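Local atomic coordinates of DNA mismatch repair protein MutS (Thermus aquaticus, PDB entry 1EWQ), a protein that binds mismatched DNA, probably as the recognition step of mismatch repair, and has a weak ATPase activity. Residues D29-Y40 / F90-V98; M574-N585 / R688-Y697. One frame throughout, in Å; residues are numbered along the deposited sequence.

Contact 1: residues D29-Y40 / F90-V98; sequences DYLLLFQVGDFY and FRLAVADQV. With nucleotides of chain A; nucleotides of chain B.
With CG beside the backbone N in both Tyr30 and Arg91 (chi1 -62° and -73°), the two side chains meet. From there Arg91 runs extended to NE, laying its CD over one face of the tyrosine ring, 4.2 Å from the centroid of the Tyr30 ring, in a CH-pi contact. The pair marks the start of two parallel neighbours, strands 31-36 and 92-97, in the mixed sheet of MutS domain I. Arg91 NH1 reaches Asp29 O (3.2 Å) on a carbonyl lone pair, while its NE is bonded to Ser203 OG in another sheet.

Five backbone bonds follow, shared alternately, from Leu31 N to Arg91 O (2.8 Å) through to Gln35 N and Ala95 O. Ala93 and Ala95 are small, and on their face Phe34 turns the edge of its ring to Ala95, Phe34 CD1 lying 4.0 Å from Ala95 CB; with Leu32 it meets helix 15-26. On the other face Leu33, Leu92 and Val94 pack against helix 78-87.

Beyond the ladder the side chains of Gln35 and Gln97 cross at about a right angle, Gln35 CG meeting Gln97 CG. Gln97 holds the turn after strand 31-36: its OE1 accepts from Gly37 N (3.0 Å), nearly straight at 170° though the donor stands above the amide plane, and its NE2 donates to a DNA phosphate. That turn presents Phe39, consistent with the Phe-X-Glu mismatch-reading motif of MutS. The ring lies over the base of DT13 of chain A, with Phe39 CE2 3.4 Å from C6 of that thymine.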
loop_
_atom_site.group_PDB
_atom_site.type_symbol
_atom_site.label_atom_id
_atom_site.label_comp_id
_atom_site.label_asym_id
_atom_site.label_seq_id
_atom_site.Cartn_x
_atom_site.Cartn_y
_atom_site.Cartn_z
ATOM N N ASP C 29 -7.618 24.491 -0.939
ATOM C CA ASP C 29 -7.597 23.040 -0.796
ATOM C C ASP C 29 -6.988 22.294 -1.975
ATOM O O ASP C 29 -7.201 21.091 -2.134
ATOM C CB ASP C 29 -9.011 22.528 -0.540
ATOM C CG ASP C 29 -9.664 23.212 0.650
ATOM O OD1 ASP C 29 -9.083 23.167 1.762
ATOM O OD2 ASP C 29 -10.760 23.793 0.466
ATOM N N TYR C 30 -6.226 23.011 -2.792
ATOM C CA TYR C 30 -5.575 22.403 -3.946
ATOM C C TYR C 30 -4.084 22.663 -3.876
ATOM O O TYR C 30 -3.649 23.641 -3.262
ATOM C CB TYR C 30 -6.094 23.006 -5.258
ATOM C CG TYR C 30 -7.563 22.793 -5.525
ATOM C CD1 TYR C 30 -8.536 23.430 -4.754
ATOM C CD2 TYR C 30 -7.983 21.949 -6.548
ATOM C CE1 TYR C 30 -9.887 23.229 -4.999
ATOM C CE2 TYR C 30 -9.329 21.741 -6.799
ATOM C CZ TYR C 30 -10.272 22.382 -6.021
ATOM O OH TYR C 30 -11.601 22.167 -6.261
ATOM N N LEU C 31 -3.299 21.783 -4.487
ATOM C CA LEU C 31 -1.863 21.991 -4.534
ATOM C C LEU C 31 -1.693 22.698 -5.863
ATOM O O LEU C 31 -1.977 22.129 -6.919
ATOM C CB LEU C 31 -1.091 20.672 -4.539
ATOM C CG LEU C 31 0.429 20.872 -4.584
ATOM C CD1 LEU C 31 0.858 21.748 -3.413
ATOM C CD2 LEU C 31 1.140 19.534 -4.533
ATOM N N LEU C 32 -1.250 23.949 -5.804
ATOM C CA LEU C 32 -1.073 24.749 -7.004
ATOM C C LEU C 32 0.259 24.510 -7.706
ATOM O O LEU C 32 1.325 24.591 -7.089
ATOM C CB LEU C 32 -1.224 26.231 -6.652
ATOM C CG LEU C 32 -1.364 27.208 -7.822
ATOM C CD1 LEU C 32 -2.337 28.302 -7.442
ATOM C CD2 LEU C 32 -0.010 27.775 -8.197
ATOM N N LEU C 33 0.177 24.195 -8.996
ATOM C CA LEU C 33 1.348 23.955 -9.830
ATOM C C LEU C 33 1.461 25.189 -10.706
ATOM O O LEU C 33 0.695 25.372 -11.653
ATOM C CB LEU C 33 1.157 22.690 -10.671
ATOM C CG LEU C 33 1.023 21.419 -9.816
ATOM C CD1 LEU C 33 0.805 20.204 -10.703
ATOM C CD2 LEU C 33 2.276 21.232 -8.972
ATOM N N PHE C 34 2.417 26.040 -10.353
ATOM C CA PHE C 34 2.655 27.317 -11.016
ATOM C C PHE C 34 3.656 27.209 -12.159
ATOM O O PHE C 34 4.860 27.034 -11.934
ATOM C CB PHE C 34 3.157 28.309 -9.964
ATOM C CG PHE C 34 3.110 29.745 -10.387
ATOM C CD1 PHE C 34 1.910 30.330 -10.787
ATOM C CD2 PHE C 34 4.254 30.536 -10.315
ATOM C CE1 PHE C 34 1.849 31.686 -11.106
ATOM C CE2 PHE C 34 4.209 31.891 -10.629
ATOM C CZ PHE C 34 3.002 32.471 -11.026
ATOM N N GLN C 35 3.154 27.324 -13.385
ATOM C CA GLN C 35 3.988 27.241 -14.582
ATOM C C GLN C 35 4.940 28.429 -14.766
ATOM O O GLN C 35 4.522 29.588 -14.727
ATOM C CB GLN C 35 3.084 27.111 -15.808
ATOM C CG GLN C 35 3.592 27.765 -17.095
ATOM C CD GLN C 35 4.607 26.935 -17.830
ATOM O OE1 GLN C 35 4.610 26.883 -19.066
ATOM N NE2 GLN C 35 5.495 26.287 -17.083
ATOM N N VAL C 36 6.220 28.125 -14.955
ATOM C CA VAL C 36 7.246 29.145 -15.181
ATOM C C VAL C 36 8.195 28.520 -16.193
ATOM O O VAL C 36 9.089 27.768 -15.824
ATOM C CB VAL C 36 8.051 29.481 -13.896
ATOM C CG1 VAL C 36 8.968 30.671 -14.154
ATOM C CG2 VAL C 36 7.122 29.785 -12.747
ATOM N N GLY C 37 7.994 28.823 -17.469
ATOM C CA GLY C 37 8.840 28.231 -18.489
ATOM C C GLY C 37 8.451 26.777 -18.706
ATOM O O GLY C 37 7.266 26.458 -18.826
ATOM N N ASP C 38 9.435 25.884 -18.743
ATOM C CA ASP C 38 9.153 24.464 -18.950
ATOM C C ASP C 38 9.034 23.663 -17.654
ATOM O O ASP C 38 9.263 22.453 -17.640
ATOM C CB ASP C 38 10.225 23.840 -19.835
ATOM C CG ASP C 38 10.295 24.490 -21.196
ATOM O OD1 ASP C 38 9.253 24.563 -21.884
ATOM O OD2 ASP C 38 11.394 24.930 -21.577
ATOM N N PHE C 39 8.678 24.343 -16.568
ATOM C CA PHE C 39 8.514 23.688 -15.279
ATOM C C PHE C 39 7.281 24.186 -14.529
ATOM O O PHE C 39 6.904 25.350 -14.646
ATOM C CB PHE C 39 9.739 23.926 -14.382
ATOM C CG PHE C 39 10.957 23.144 -14.777
ATOM C CD1 PHE C 39 11.732 23.536 -15.861
ATOM C CD2 PHE C 39 11.334 22.010 -14.057
ATOM C CE1 PHE C 39 12.864 22.814 -16.228
ATOM C CE2 PHE C 39 12.467 21.278 -14.416
ATOM C CZ PHE C 39 13.233 21.683 -15.505
ATOM N N TYR C 40 6.658 23.286 -13.772
ATOM C CA TYR C 40 5.514 23.616 -12.924
ATOM C C TYR C 40 6.176 23.680 -11.558
ATOM O O TYR C 40 6.637 22.661 -11.038
ATOM C CB TYR C 40 4.475 22.495 -12.919
ATOM C CG TYR C 40 3.464 22.595 -14.020
ATOM C CD1 TYR C 40 3.330 21.577 -14.961
ATOM C CD2 TYR C 40 2.630 23.708 -14.123
ATOM C CE1 TYR C 40 2.385 21.661 -15.983
ATOM C CE2 TYR C 40 1.681 23.807 -15.137
ATOM C CZ TYR C 40 1.564 22.777 -16.063
ATOM O OH TYR C 40 0.616 22.856 -17.053
ATOM N N PHE C 90 -3.956 14.243 -3.274
ATOM C CA PHE C 90 -3.903 15.675 -3.568
ATOM C C PHE C 90 -4.950 16.093 -4.597
ATOM O O PHE C 90 -5.415 15.280 -5.394
ATOM C CB PHE C 90 -2.551 16.083 -4.172
ATOM C CG PHE C 90 -1.379 15.980 -3.238
ATOM C CD1 PHE C 90 -0.671 14.790 -3.113
ATOM C CD2 PHE C 90 -0.954 17.093 -2.516
ATOM C CE1 PHE C 90 0.444 14.713 -2.285
ATOM C CE2 PHE C 90 0.160 17.024 -1.683
ATOM C CZ PHE C 90 0.859 15.837 -1.567
ATOM N N ARG C 91 -5.310 17.372 -4.569
ATOM C CA ARG C 91 -6.207 17.959 -5.564
ATOM C C ARG C 91 -5.229 18.919 -6.245
ATOM O O ARG C 91 -4.388 19.501 -5.573
ATOM C CB ARG C 91 -7.342 18.767 -4.928
ATOM C CG ARG C 91 -8.451 17.964 -4.253
ATOM C CD ARG C 91 -9.659 18.868 -4.021
ATOM N NE ARG C 91 -10.604 18.345 -3.042
ATOM C CZ ARG C 91 -10.382 18.303 -1.731
ATOM N NH1 ARG C 91 -9.239 18.757 -1.232
ATOM N NH2 ARG C 91 -11.307 17.812 -0.915
ATOM N N LEU C 92 -5.319 19.099 -7.556
ATOM C CA LEU C 92 -4.369 19.982 -8.224
ATOM C C LEU C 92 -4.963 21.156 -8.992
ATOM O O LEU C 92 -5.875 20.994 -9.800
ATOM C CB LEU C 92 -3.498 19.172 -9.182
ATOM C CG LEU C 92 -2.926 17.856 -8.655
ATOM C CD1 LEU C 92 -2.279 17.099 -9.801
ATOM C CD2 LEU C 92 -1.943 18.132 -7.540
ATOM N N ALA C 93 -4.429 22.343 -8.732
ATOM C CA ALA C 93 -4.850 23.551 -9.431
ATOM C C ALA C 93 -3.699 23.851 -10.385
ATOM O O ALA C 93 -2.577 24.113 -9.953
ATOM C CB ALA C 93 -5.046 24.698 -8.454
ATOM N N VAL C 94 -3.979 23.787 -11.681
ATOM C CA VAL C 94 -2.970 24.013 -12.704
ATOM C C VAL C 94 -2.983 25.439 -13.220
ATOM O O VAL C 94 -3.951 25.882 -13.838
ATOM C CB VAL C 94 -3.172 23.048 -13.894
ATOM C CG1 VAL C 94 -2.216 23.391 -15.029
ATOM C CG2 VAL C 94 -2.942 21.621 -13.430
ATOM N N ALA C 95 -1.901 26.157 -12.952
ATOM C CA ALA C 95 -1.770 27.529 -13.404
ATOM C C ALA C 95 -0.757 27.547 -14.537
ATOM O O ALA C 95 0.418 27.240 -14.333
ATOM C CB ALA C 95 -1.304 28.407 -12.267
ATOM N N ASP C 96 -1.214 27.886 -15.738
ATOM C CA ASP C 96 -0.327 27.939 -16.895
ATOM C C ASP C 96 -0.095 29.365 -17.374
ATOM O O ASP C 96 -0.706 30.316 -16.880
ATOM C CB ASP C 96 -0.905 27.136 -18.066
ATOM C CG ASP C 96 -1.054 25.661 -17.755
ATOM O OD1 ASP C 96 -0.107 25.075 -17.196
ATOM O OD2 ASP C 96 -2.113 25.088 -18.087
ATOM N N GLN C 97 0.802 29.499 -18.343
ATOM C CA GLN C 97 1.096 30.785 -18.943
ATOM C C GLN C 97 0.099 30.905 -20.090
ATOM O O GLN C 97 0.167 30.168 -21.070
ATOM C CB GLN C 97 2.545 30.815 -19.443
ATOM C CG GLN C 97 3.555 30.781 -18.301
ATOM C CD GLN C 97 4.997 30.753 -18.765
ATOM O OE1 GLN C 97 5.916 30.931 -17.968
ATOM N NE2 GLN C 97 5.204 30.522 -20.056
ATOM N N VAL C 98 -0.841 31.827 -19.933
ATOM C CA VAL C 98 -1.901 32.054 -20.911
ATOM C C VAL C 98 -1.494 32.993 -22.042
ATOM O O VAL C 98 -2.178 33.096 -23.061
ATOM C CB VAL C 98 -3.138 32.637 -20.198
ATOM C CG1 VAL C 98 -4.268 32.874 -21.190
ATOM C CG2 VAL C 98 -3.580 31.685 -19.096
ATOM P P DT A 13 18.784 22.644 -8.901
ATOM O OP1 DT A 13 19.401 22.311 -7.590
ATOM O OP2 DT A 13 19.621 22.666 -10.128
ATOM O "O5'" DT A 13 17.566 21.663 -9.149
ATOM C "C5'" DT A 13 16.398 22.209 -9.719
ATOM C "C4'" DT A 13 15.182 21.405 -9.347
ATOM O "O4'" DT A 13 14.079 22.291 -9.595
ATOM C "C3'" DT A 13 14.974 20.193 -10.249
ATOM O "O3'" DT A 13 14.325 19.124 -9.552
ATOM C "C2'" DT A 13 14.151 20.744 -11.401
ATOM C "C1'" DT A 13 13.442 21.969 -10.818
ATOM N N1 DT A 13 13.502 23.177 -11.672
ATOM C C2 DT A 13 12.534 24.138 -11.493
ATOM O O2 DT A 13 11.660 24.054 -10.647
ATOM N N3 DT A 13 12.628 25.210 -12.342
ATOM C C4 DT A 13 13.573 25.416 -13.325
ATOM O O4 DT A 13 13.509 26.414 -14.030
ATOM C C5 DT A 13 14.580 24.388 -13.438
ATOM C C7 DT A 13 15.671 24.547 -14.448
ATOM C C6 DT A 13 14.492 23.329 -12.621
ATOM P P DC B 12 14.385 27.763 -24.360
ATOM O OP1 DC B 12 13.512 26.938 -25.224
ATOM O OP2 DC B 12 15.224 28.834 -24.964
ATOM O "O5'" DC B 12 13.466 28.393 -23.225
ATOM C "C5'" DC B 12 12.426 27.614 -22.642
ATOM C "C4'" DC B 12 11.750 28.376 -21.529
ATOM O "O4'" DC B 12 12.657 28.531 -20.414
ATOM C "C3'" DC B 12 11.263 29.776 -21.885
ATOM O "O3'" DC B 12 10.003 29.980 -21.244
ATOM C "C2'" DC B 12 12.341 30.683 -21.313
ATOM C "C1'" DC B 12 12.848 29.904 -20.100
ATOM N N1 DC B 12 14.281 30.074 -19.802
ATOM C C2 DC B 12 14.714 30.000 -18.468
ATOM O O2 DC B 12 13.874 29.886 -17.567
ATOM N N3 DC B 12 16.038 30.062 -18.198
ATOM C C4 DC B 12 16.915 30.218 -19.190
ATOM N N4 DC B 12 18.209 30.257 -18.874
ATOM C C5 DC B 12 16.501 30.341 -20.552
ATOM C C6 DC B 12 15.186 30.266 -20.810
ATOM P P DG A 14 14.943 17.638 -9.627
ATOM O OP1 DG A 14 14.195 16.778 -8.672
ATOM O OP2 DG A 14 16.421 17.725 -9.534
ATOM O "O5'" DG A 14 14.600 17.157 -11.100
ATOM C "C5'" DG A 14 13.263 17.136 -11.571
ATOM C "C4'" DG A 14 13.254 16.843 -13.051
ATOM O "O4'" DG A 14 13.783 17.983 -13.768
ATOM C "C3'" DG A 14 14.116 15.649 -13.454
ATOM O "O3'" DG A 14 13.459 14.925 -14.494
ATOM C "C2'" DG A 14 15.409 16.289 -13.938
ATOM C "C1'" DG A 14 14.949 17.627 -14.503
ATOM N N9 DG A 14 15.917 18.712 -14.339
ATOM C C8 DG A 14 16.640 18.995 -13.205
ATOM N N7 DG A 14 17.411 20.040 -13.335
ATOM C C5 DG A 14 17.191 20.473 -14.637
ATOM C C6 DG A 14 17.745 21.575 -15.344
ATOM O O6 DG A 14 18.568 22.411 -14.951
ATOM N N1 DG A 14 17.240 21.659 -16.637
ATOM C C2 DG A 14 16.315 20.802 -17.180
ATOM N N2 DG A 14 15.929 21.073 -18.436
ATOM N N3 DG A 14 15.801 19.764 -16.536
ATOM C C4 DG A 14 16.277 19.663 -15.275
#

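Contact 2: residues M574-N585 / R688-Y697; sequences MAHELVLITGPN and RAYTLFATHY. With SO4 (sulfate ion), chain F.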
loop_
_atom_site.group_PDB
_atom_site.type_symbol
_atom_site.label_atom_id
_atom_site.label_comp_id
_atom_site.label_asym_id
_atom_site.label_seq_id
_atom_site.Cartn_x
_atom_site.Cartn_y
_atom_site.Cartn_z
HETATM N N MSE C 574 -37.033 -24.295 -6.499
HETATM C CA MSE C 574 -37.591 -23.368 -5.518
HETATM C C MSE C 574 -38.769 -22.595 -6.081
HETATM O O MSE C 574 -38.732 -22.125 -7.223
HETATM C CB MSE C 574 -36.550 -22.331 -5.108
HETATM C CG MSE C 574 -35.586 -22.742 -4.044
HETATM SE SE MSE C 574 -34.900 -21.116 -3.290
HETATM C CE MSE C 574 -36.346 -20.703 -2.120
ATOM N N ALA C 575 -39.794 -22.410 -5.262
ATOM C CA ALA C 575 -40.974 -21.675 -5.698
ATOM C C ALA C 575 -41.563 -20.946 -4.506
ATOM O O ALA C 575 -42.494 -21.439 -3.874
ATOM C CB ALA C 575 -41.999 -22.640 -6.286
ATOM N N HIS C 576 -41.014 -19.774 -4.199
ATOM C CA HIS C 576 -41.487 -18.988 -3.062
ATOM C C HIS C 576 -41.455 -19.890 -1.840
ATOM O O HIS C 576 -42.378 -19.887 -1.038
ATOM C CB HIS C 576 -42.923 -18.501 -3.302
ATOM C CG HIS C 576 -43.069 -17.599 -4.489
ATOM N ND1 HIS C 576 -42.749 -16.257 -4.452
ATOM C CD2 HIS C 576 -43.485 -17.852 -5.753
ATOM C CE1 HIS C 576 -42.962 -15.726 -5.642
ATOM N NE2 HIS C 576 -43.408 -16.672 -6.449
ATOM N N GLU C 577 -40.384 -20.664 -1.713
ATOM C CA GLU C 577 -40.218 -21.598 -0.604
ATOM C C GLU C 577 -39.115 -21.221 0.392
ATOM O O GLU C 577 -38.194 -20.468 0.065
ATOM C CB GLU C 577 -39.926 -22.999 -1.161
ATOM C CG GLU C 577 -41.100 -23.629 -1.902
ATOM C CD GLU C 577 -40.707 -24.854 -2.720
ATOM O OE1 GLU C 577 -39.932 -24.703 -3.691
ATOM O OE2 GLU C 577 -41.182 -25.965 -2.392
ATOM N N LEU C 578 -39.235 -21.741 1.612
ATOM C CA LEU C 578 -38.245 -21.533 2.664
ATOM C C LEU C 578 -37.398 -22.801 2.585
ATOM O O LEU C 578 -37.828 -23.868 3.025
ATOM C CB LEU C 578 -38.927 -21.465 4.027
ATOM C CG LEU C 578 -38.145 -21.015 5.263
ATOM C CD1 LEU C 578 -38.604 -21.856 6.433
ATOM C CD2 LEU C 578 -36.656 -21.158 5.076
ATOM N N VAL C 579 -36.206 -22.687 2.012
ATOM C CA VAL C 579 -35.325 -23.838 1.841
ATOM C C VAL C 579 -34.221 -23.889 2.883
ATOM O O VAL C 579 -33.298 -23.085 2.855
ATOM C CB VAL C 579 -34.672 -23.817 0.434
ATOM C CG1 VAL C 579 -33.690 -24.959 0.293
ATOM C CG2 VAL C 579 -35.744 -23.904 -0.636
ATOM N N LEU C 580 -34.310 -24.839 3.801
ATOM C CA LEU C 580 -33.293 -24.966 4.834
ATOM C C LEU C 580 -32.253 -25.949 4.344
ATOM O O LEU C 580 -32.599 -26.986 3.763
ATOM C CB LEU C 580 -33.901 -25.490 6.131
ATOM C CG LEU C 580 -34.980 -24.637 6.793
ATOM C CD1 LEU C 580 -35.644 -25.460 7.875
ATOM C CD2 LEU C 580 -34.365 -23.360 7.375
ATOM N N ILE C 581 -30.983 -25.618 4.572
ATOM C CA ILE C 581 -29.883 -26.478 4.165
ATOM C C ILE C 581 -29.024 -26.803 5.378
ATOM O O ILE C 581 -28.241 -25.974 5.839
ATOM C CB ILE C 581 -29.001 -25.800 3.097
ATOM C CG1 ILE C 581 -29.865 -25.409 1.899
ATOM C CG2 ILE C 581 -27.889 -26.734 2.676
ATOM C CD1 ILE C 581 -29.133 -24.656 0.815
ATOM N N THR C 582 -29.188 -28.014 5.892
ATOM C CA THR C 582 -28.436 -28.465 7.053
ATOM C C THR C 582 -27.173 -29.202 6.609
ATOM O O THR C 582 -26.965 -29.431 5.425
ATOM C CB THR C 582 -29.313 -29.388 7.949
ATOM O OG1 THR C 582 -30.075 -30.279 7.123
ATOM C CG2 THR C 582 -30.263 -28.558 8.792
ATOM N N GLY C 583 -26.328 -29.560 7.566
ATOM C CA GLY C 583 -25.096 -30.250 7.243
ATOM C C GLY C 583 -23.909 -29.448 7.748
ATOM O O GLY C 583 -24.060 -28.280 8.107
ATOM N N PRO C 584 -22.708 -30.041 7.771
ATOM C CA PRO C 584 -21.503 -29.363 8.245
ATOM C C PRO C 584 -20.971 -28.314 7.299
ATOM O O PRO C 584 -21.341 -28.264 6.129
ATOM C CB PRO C 584 -20.518 -30.507 8.397
ATOM C CG PRO C 584 -20.869 -31.358 7.220
ATOM C CD PRO C 584 -22.385 -31.394 7.282
ATOM N N ASN C 585 -20.095 -27.473 7.825
ATOM C CA ASN C 585 -19.447 -26.451 7.028
ATOM C C ASN C 585 -18.338 -27.170 6.244
ATOM O O ASN C 585 -18.065 -28.346 6.487
ATOM C CB ASN C 585 -18.853 -25.382 7.946
ATOM C CG ASN C 585 -19.916 -24.616 8.704
ATOM O OD1 ASN C 585 -20.689 -23.858 8.111
ATOM N ND2 ASN C 585 -19.964 -24.807 10.017
ATOM N N ARG C 688 -43.160 -15.193 1.679
ATOM C CA ARG C 688 -43.187 -15.955 0.434
ATOM C C ARG C 688 -41.995 -15.674 -0.487
ATOM O O ARG C 688 -42.041 -15.971 -1.684
ATOM C CB ARG C 688 -44.497 -15.725 -0.333
ATOM C CG ARG C 688 -45.749 -16.207 0.400
ATOM C CD ARG C 688 -47.020 -16.031 -0.443
ATOM N NE ARG C 688 -47.321 -17.212 -1.261
ATOM C CZ ARG C 688 -46.861 -17.429 -2.490
ATOM N NH1 ARG C 688 -46.068 -16.540 -3.076
ATOM N NH2 ARG C 688 -47.201 -18.540 -3.135
ATOM N N ALA C 689 -40.933 -15.099 0.067
ATOM C CA ALA C 689 -39.739 -14.833 -0.728
ATOM C C ALA C 689 -39.058 -16.182 -0.969
ATOM O O ALA C 689 -39.402 -17.174 -0.328
ATOM C CB ALA C 689 -38.802 -13.914 0.020
ATOM N N TYR C 690 -38.127 -16.229 -1.917
ATOM C CA TYR C 690 -37.393 -17.458 -2.182
ATOM C C TYR C 690 -36.210 -17.370 -1.224
ATOM O O TYR C 690 -35.276 -16.586 -1.439
ATOM C CB TYR C 690 -36.883 -17.509 -3.624
ATOM C CG TYR C 690 -37.942 -17.451 -4.707
ATOM C CD1 TYR C 690 -38.756 -16.332 -4.855
ATOM C CD2 TYR C 690 -38.081 -18.496 -5.629
ATOM C CE1 TYR C 690 -39.680 -16.246 -5.905
ATOM C CE2 TYR C 690 -38.996 -18.425 -6.676
ATOM C CZ TYR C 690 -39.791 -17.299 -6.812
ATOM O OH TYR C 690 -40.682 -17.211 -7.866
ATOM N N THR C 691 -36.254 -18.176 -0.173
ATOM C CA THR C 691 -35.218 -18.150 0.834
ATOM C C THR C 691 -34.368 -19.424 0.947
ATOM O O THR C 691 -34.897 -20.535 1.035
ATOM C CB THR C 691 -35.843 -17.857 2.229
ATOM O OG1 THR C 691 -36.579 -16.626 2.194
ATOM C CG2 THR C 691 -34.772 -17.761 3.278
ATOM N N LEU C 692 -33.047 -19.244 0.923
ATOM C CA LEU C 692 -32.109 -20.351 1.115
ATOM C C LEU C 692 -31.504 -20.026 2.482
ATOM O O LEU C 692 -30.889 -18.974 2.668
ATOM C CB LEU C 692 -31.011 -20.375 0.048
ATOM C CG LEU C 692 -31.349 -20.807 -1.379
ATOM C CD1 LEU C 692 -30.086 -20.746 -2.233
ATOM C CD2 LEU C 692 -31.914 -22.223 -1.382
ATOM N N PHE C 693 -31.689 -20.925 3.433
ATOM C CA PHE C 693 -31.211 -20.706 4.787
ATOM C C PHE C 693 -30.301 -21.836 5.229
ATOM O O PHE C 693 -30.785 -22.905 5.601
ATOM C CB PHE C 693 -32.427 -20.597 5.723
ATOM C CG PHE C 693 -32.103 -20.190 7.138
ATOM C CD1 PHE C 693 -33.129 -19.775 7.994
ATOM C CD2 PHE C 693 -30.795 -20.221 7.628
ATOM C CE1 PHE C 693 -32.862 -19.397 9.305
ATOM C CE2 PHE C 693 -30.514 -19.845 8.950
ATOM C CZ PHE C 693 -31.551 -19.433 9.785
ATOM N N ALA C 694 -28.989 -21.594 5.169
ATOM C CA ALA C 694 -27.990 -22.569 5.595
ATOM C C ALA C 694 -27.904 -22.468 7.112
ATOM O O ALA C 694 -27.697 -21.374 7.655
ATOM C CB ALA C 694 -26.635 -22.244 4.978
ATOM N N THR C 695 -28.045 -23.595 7.798
ATOM C CA THR C 695 -28.005 -23.588 9.261
ATOM C C THR C 695 -27.599 -24.946 9.817
ATOM O O THR C 695 -27.538 -25.928 9.080
ATOM C CB THR C 695 -29.399 -23.214 9.841
ATOM O OG1 THR C 695 -29.344 -23.167 11.274
ATOM C CG2 THR C 695 -30.440 -24.235 9.415
ATOM N N HIS C 696 -27.312 -24.991 11.116
ATOM C CA HIS C 696 -26.951 -26.238 11.784
ATOM C C HIS C 696 -28.119 -26.675 12.652
ATOM O O HIS C 696 -28.150 -27.799 13.138
ATOM C CB HIS C 696 -25.729 -26.049 12.683
ATOM C CG HIS C 696 -24.468 -25.793 11.927
ATOM N ND1 HIS C 696 -23.960 -26.688 11.011
ATOM C CD2 HIS C 696 -23.634 -24.725 11.917
ATOM C CE1 HIS C 696 -22.869 -26.180 10.465
ATOM N NE2 HIS C 696 -22.651 -24.991 10.997
ATOM N N TYR C 697 -29.076 -25.776 12.855
ATOM C CA TYR C 697 -30.232 -26.085 13.690
ATOM C C TYR C 697 -31.136 -27.167 13.113
ATOM O O TYR C 697 -31.903 -26.917 12.175
ATOM C CB TYR C 697 -31.051 -24.816 13.926
ATOM C CG TYR C 697 -30.351 -23.780 14.782
ATOM C CD1 TYR C 697 -30.637 -22.428 14.632
ATOM C CD2 TYR C 697 -29.456 -24.160 15.788
ATOM C CE1 TYR C 697 -30.062 -21.481 15.459
ATOM C CE2 TYR C 697 -28.873 -23.216 16.628
ATOM C CZ TYR C 697 -29.182 -21.878 16.458
ATOM O OH TYR C 697 -28.633 -20.922 17.284
HETATM S S SO4 F . -23.252 -30.227 12.078
HETATM O O1 SO4 F . -23.544 -30.787 13.410
HETATM O O2 SO4 F . -22.836 -31.298 11.156
HETATM O O3 SO4 F . -24.465 -29.571 11.570
HETATM O O4 SO4 F . -22.166 -29.240 12.202
HETATM O O HOH W 1 -26.884 -29.465 10.497
#
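Gly583 and His696 approach a shared sulfate oxygen, O3. It accepts from His696 ND1 at 3.0 Å and from a water whose oxygen is 2.6 Å from the same O3. That water accepts from Gly583 N at 3.0 Å. The sulfate probably came from the crystallisation liquor, yet it sits where strand 578-582 runs into the P-loop, whose residues, starting at Gly583, are predicted to bind ATP. Tyr737 N and, from the second subunit, Thr668 OG1 and Ser669 OG hold it as well, so this sulfate site spans the two subunits.

Behind it, strands 578-582 and 690-694 run parallel as adjacent strands of the ATPase sheet, joined by alternating backbone bonds. Leu692 CD2 lies 3.7 Å from Val579 CG1, the two side chains side by side, and the selenium of Met574, a selenomethionine, leans on the same methyl. On the opposite face Leu580 CD2 rests 3.8 Å from Phe693 CB. Where the second strand ends, Thr695 OG1 takes Tyr697 N (3.1 Å), an ST turn that leads on to helix 698-701.

At the far end His576, in a left-handed backbone conformation, donates from ND1 to Arg688 O (2.9 Å), the acceptor lying in the ring plane. Tyr690 OH and Arg688 NH1 lie over opposite faces of this imidazole, each toward its rim; the tyrosine ring is inclined to it by 44°. Asp549 OD2 is hydrogen-bonded to His576 NE2, and the backbone O of Asp549 to Tyr690 OH.

Strand 708-716 flanks strand 578-582 and strand 657-662 flanks 690-694, while helix 589-603 covers Ile581 and Leu692 and helix 698-701 meets Leu580 and Phe693.

In the fold
Two parallel strand pairs serve two distant tasks in one chain. From the N terminus, contact 1 comes first: residues 90-98 return beside 29-40 after 49 residues through helix 44-54, further strands of the same sheet and helix 78-87, pairing two strands in MutS domain I, which contacts the DNA; strand 110-116 is added later. Contact 2 encloses 102 residues, including the P-loop helix 589-603, before 688-697 comes back beside 574-585. The loops follow in series, neither nested nor crossed. The centres of contacts 1 and 2 lie about 60 Å apart, on opposite sides of the chain's centre. Mismatch-reading end and nucleotide site do not touch: the nearest atoms of the two contacts are about 42 Å apart.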